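Long-range contact in agglutinin (Rhizoctonia solani, PDB 4G9N), which binds N-acetylgalactosamine as a ricin-type beta-trefoil lectin and probably agglutinates cells by cross-linking surface glycans: residues Thr19-Trp24 with Gln45-Lys50. Sequence-based numbering, arbitrary orientation.
With NGA (2-acetamido-2-deoxy-beta-D-galactopyranose), chain E.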
loop_
_atom_site.group_PDB
_atom_site.type_symbol
_atom_site.label_atom_id
_atom_site.label_comp_id
_atom_site.label_asym_id
_atom_site.label_seq_id
_atom_site.Cartn_x
_atom_site.Cartn_y
_atom_site.Cartn_z
ATOM N N THR B 19 10.155 13.460 -12.221
ATOM C CA THR B 19 9.215 13.626 -13.331
ATOM C C THR B 19 7.907 12.899 -13.015
ATOM O O THR B 19 7.858 12.056 -12.107
ATOM C CB THR B 19 9.821 13.234 -14.704
ATOM O OG1 THR B 19 10.329 11.897 -14.661
ATOM C CG2 THR B 19 10.964 14.189 -15.063
ATOM N N VAL B 20 6.841 13.243 -13.726
ATOM C CA VAL B 20 5.515 12.757 -13.343
ATOM C C VAL B 20 4.877 11.843 -14.384
ATOM O O VAL B 20 5.272 11.838 -15.553
ATOM C CB VAL B 20 4.554 13.922 -13.018
ATOM C CG1 VAL B 20 5.192 14.896 -11.990
ATOM C CG2 VAL B 20 4.149 14.647 -14.286
ATOM N N LEU B 21 3.895 11.059 -13.956
ATOM C CA LEU B 21 3.237 10.125 -14.867
ATOM C C LEU B 21 2.394 10.913 -15.869
ATOM O O LEU B 21 1.533 11.709 -15.484
ATOM C CB LEU B 21 2.358 9.147 -14.089
ATOM C CG LEU B 21 1.878 7.910 -14.851
ATOM C CD1 LEU B 21 3.025 6.913 -14.992
ATOM C CD2 LEU B 21 0.674 7.264 -14.159
ATOM N N ASP B 22 2.629 10.669 -17.152
ATOM C CA ASP B 22 2.137 11.547 -18.208
ATOM C C ASP B 22 1.491 10.726 -19.340
ATOM O O ASP B 22 2.098 9.790 -19.873
ATOM C CB ASP B 22 3.325 12.387 -18.717
ATOM C CG ASP B 22 2.976 13.277 -19.926
ATOM O OD1 ASP B 22 2.733 12.733 -21.028
ATOM O OD2 ASP B 22 3.000 14.526 -19.784
ATOM N N LEU B 23 0.250 11.045 -19.685
ATOM C CA LEU B 23 -0.371 10.425 -20.859
ATOM C C LEU B 23 -0.046 11.235 -22.114
ATOM O O LEU B 23 -0.455 12.389 -22.236
ATOM C CB LEU B 23 -1.886 10.290 -20.701
ATOM C CG LEU B 23 -2.616 9.600 -21.869
ATOM C CD1 LEU B 23 -2.222 8.143 -22.032
ATOM C CD2 LEU B 23 -4.114 9.725 -21.728
ATOM N N TRP B 24 0.697 10.625 -23.036
ATOM C CA TRP B 24 1.092 11.267 -24.297
ATOM C C TRP B 24 -0.016 12.121 -24.957
ATOM O O TRP B 24 -1.031 11.599 -25.432
ATOM C CB TRP B 24 1.611 10.206 -25.267
ATOM C CG TRP B 24 2.337 10.763 -26.444
ATOM C CD1 TRP B 24 3.657 11.115 -26.507
ATOM C CD2 TRP B 24 1.785 11.025 -27.742
ATOM N NE1 TRP B 24 3.957 11.582 -27.764
ATOM C CE2 TRP B 24 2.827 11.538 -28.541
ATOM C CE3 TRP B 24 0.515 10.872 -28.305
ATOM C CZ2 TRP B 24 2.635 11.904 -29.875
ATOM C CZ3 TRP B 24 0.324 11.237 -29.629
ATOM C CH2 TRP B 24 1.380 11.743 -30.399
ATOM N N GLN B 45 -1.653 15.031 -16.907
ATOM C CA GLN B 45 -0.723 14.609 -15.853
ATOM C C GLN B 45 -1.436 14.407 -14.508
ATOM O O GLN B 45 -0.802 14.297 -13.452
ATOM C CB GLN B 45 0.445 15.599 -15.732
ATOM C CG GLN B 45 1.336 15.642 -16.975
ATOM C CD GLN B 45 2.556 16.539 -16.804
ATOM O OE1 GLN B 45 2.601 17.376 -15.909
ATOM N NE2 GLN B 45 3.554 16.357 -17.668
ATOM N N LYS B 46 -2.760 14.351 -14.563
ATOM C CA LYS B 46 -3.576 14.077 -13.386
ATOM C C LYS B 46 -4.264 12.722 -13.527
ATOM O O LYS B 46 -4.692 12.350 -14.621
ATOM C CB LYS B 46 -4.614 15.187 -13.187
ATOM C CG LYS B 46 -3.987 16.557 -12.939
ATOM C CD LYS B 46 -5.056 17.629 -12.787
ATOM C CE LYS B 46 -4.424 18.964 -12.407
ATOM N NZ LYS B 46 -5.428 20.022 -12.086
ATOM N N TRP B 47 -4.372 11.993 -12.416
ATOM C CA TRP B 47 -4.864 10.627 -12.439
ATOM C C TRP B 47 -5.842 10.400 -11.309
ATOM O O TRP B 47 -5.560 10.754 -10.173
ATOM C CB TRP B 47 -3.695 9.639 -12.321
ATOM C CG TRP B 47 -2.696 9.832 -13.401
ATOM C CD1 TRP B 47 -1.630 10.672 -13.386
ATOM C CD2 TRP B 47 -2.694 9.201 -14.684
ATOM N NE1 TRP B 47 -0.954 10.599 -14.572
ATOM C CE2 TRP B 47 -1.588 9.702 -15.389
ATOM C CE3 TRP B 47 -3.523 8.257 -15.304
ATOM C CZ2 TRP B 47 -1.279 9.295 -16.681
ATOM C CZ3 TRP B 47 -3.214 7.853 -16.589
ATOM C CH2 TRP B 47 -2.098 8.371 -17.263
ATOM N N ARG B 48 -6.991 9.810 -11.621
ATOM C CA ARG B 48 -7.998 9.525 -10.602
ATOM C C ARG B 48 -7.797 8.134 -10.014
ATOM O O ARG B 48 -7.812 7.151 -10.742
ATOM C CB ARG B 48 -9.415 9.647 -11.175
ATOM C CG ARG B 48 -9.643 10.896 -11.996
ATOM C CD ARG B 48 -11.116 11.225 -12.100
ATOM N NE ARG B 48 -11.349 12.499 -12.785
ATOM C CZ ARG B 48 -11.723 12.596 -14.058
ATOM N NH1 ARG B 48 -11.912 11.491 -14.778
ATOM N NH2 ARG B 48 -11.906 13.788 -14.612
ATOM N N LEU B 49 -7.606 8.071 -8.697
ATOM C CA LEU B 49 -7.451 6.814 -7.970
ATOM C C LEU B 49 -8.813 6.373 -7.465
ATOM O O LEU B 49 -9.478 7.120 -6.766
ATOM C CB LEU B 49 -6.521 7.018 -6.772
ATOM C CG LEU B 49 -6.306 5.856 -5.801
ATOM C CD1 LEU B 49 -5.669 4.676 -6.522
ATOM C CD2 LEU B 49 -5.432 6.306 -4.647
ATOM N N LYS B 50 -9.236 5.169 -7.826
ATOM C CA LYS B 50 -10.557 4.692 -7.431
ATOM C C LYS B 50 -10.523 3.205 -7.113
ATOM O O LYS B 50 -9.910 2.420 -7.838
ATOM C CB LYS B 50 -11.578 4.965 -8.544
ATOM C CG LYS B 50 -13.018 4.620 -8.188
ATOM C CD LYS B 50 -13.941 4.854 -9.392
ATOM C CE LYS B 50 -15.421 4.645 -9.050
ATOM N NZ LYS B 50 -15.687 3.226 -8.691
HETATM C C1 NGA E . 2.056 17.450 -24.883
HETATM C C2 NGA E . 1.647 17.233 -23.432
HETATM C C3 NGA E . 2.792 16.590 -22.673
HETATM C C4 NGA E . 3.198 15.293 -23.372
HETATM C C5 NGA E . 3.530 15.591 -24.829
HETATM C C6 NGA E . 3.788 14.314 -25.612
HETATM C C7 NGA E . 0.084 18.837 -22.520
HETATM C C8 NGA E . -0.068 20.127 -21.761
HETATM N N2 NGA E . 1.328 18.511 -22.840
HETATM O O1 NGA E . 0.959 17.972 -25.601
HETATM O O3 NGA E . 2.412 16.389 -21.332
HETATM O O4 NGA E . 2.183 14.311 -23.311
HETATM O O5 NGA E . 2.454 16.233 -25.468
HETATM O O6 NGA E . 4.872 13.601 -25.063
HETATM O O7 NGA E . -0.886 18.132 -22.816
HETATM O O HOH W 1 1.272 12.610 -12.736
#
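Gln45 NE2 donates to Asp22 OD2 from 2.9 Å, nearly straight (168°), and meets the anti lone pair of that oxygen. The amide and carboxylate planes stand 77° apart. Asp22 in turn holds N-acetylgalactosamine through both carboxylate oxygens. The sugar hydroxyl O4 donates to Asp22 OD1 at 2.8 Å. Sugar hydroxyl O3 donates to Asp22 OD2 in a very short bond. The Gln45 chain, extended beyond CG, carries its amide out to Asp22. Val20 CG2 packs against Gln45 CD. The amide is fixed further by His40 N at OE1 and Lys38 O at NE2. Gln35 NE2 donates to Asp22 OD1. Gln35, Asn44 and His40 each hydrogen-bond the sugar. Gln45-Lys46-Trp47 is the QxW motif of ricin-type beta-trefoil lectins. As in relatives, its glutamine probably steadies the sugar-binding aspartate while its tryptophan packs into the core. Trp47 NE1 donates to Leu21 O at 2.9 Å, with the oxygen in the indole plane but the donor well above the carbonyl plane. Water 1 bridges Leu21 O and Gln45 O. Leu21 CD2 lies over one indole face, a CH-pi contact 3.8 Å from the five-membered ring centroid of Trp47. Leu23 CB meets Trp47 CH2, and Leu60 and Asn62 also touch the indole.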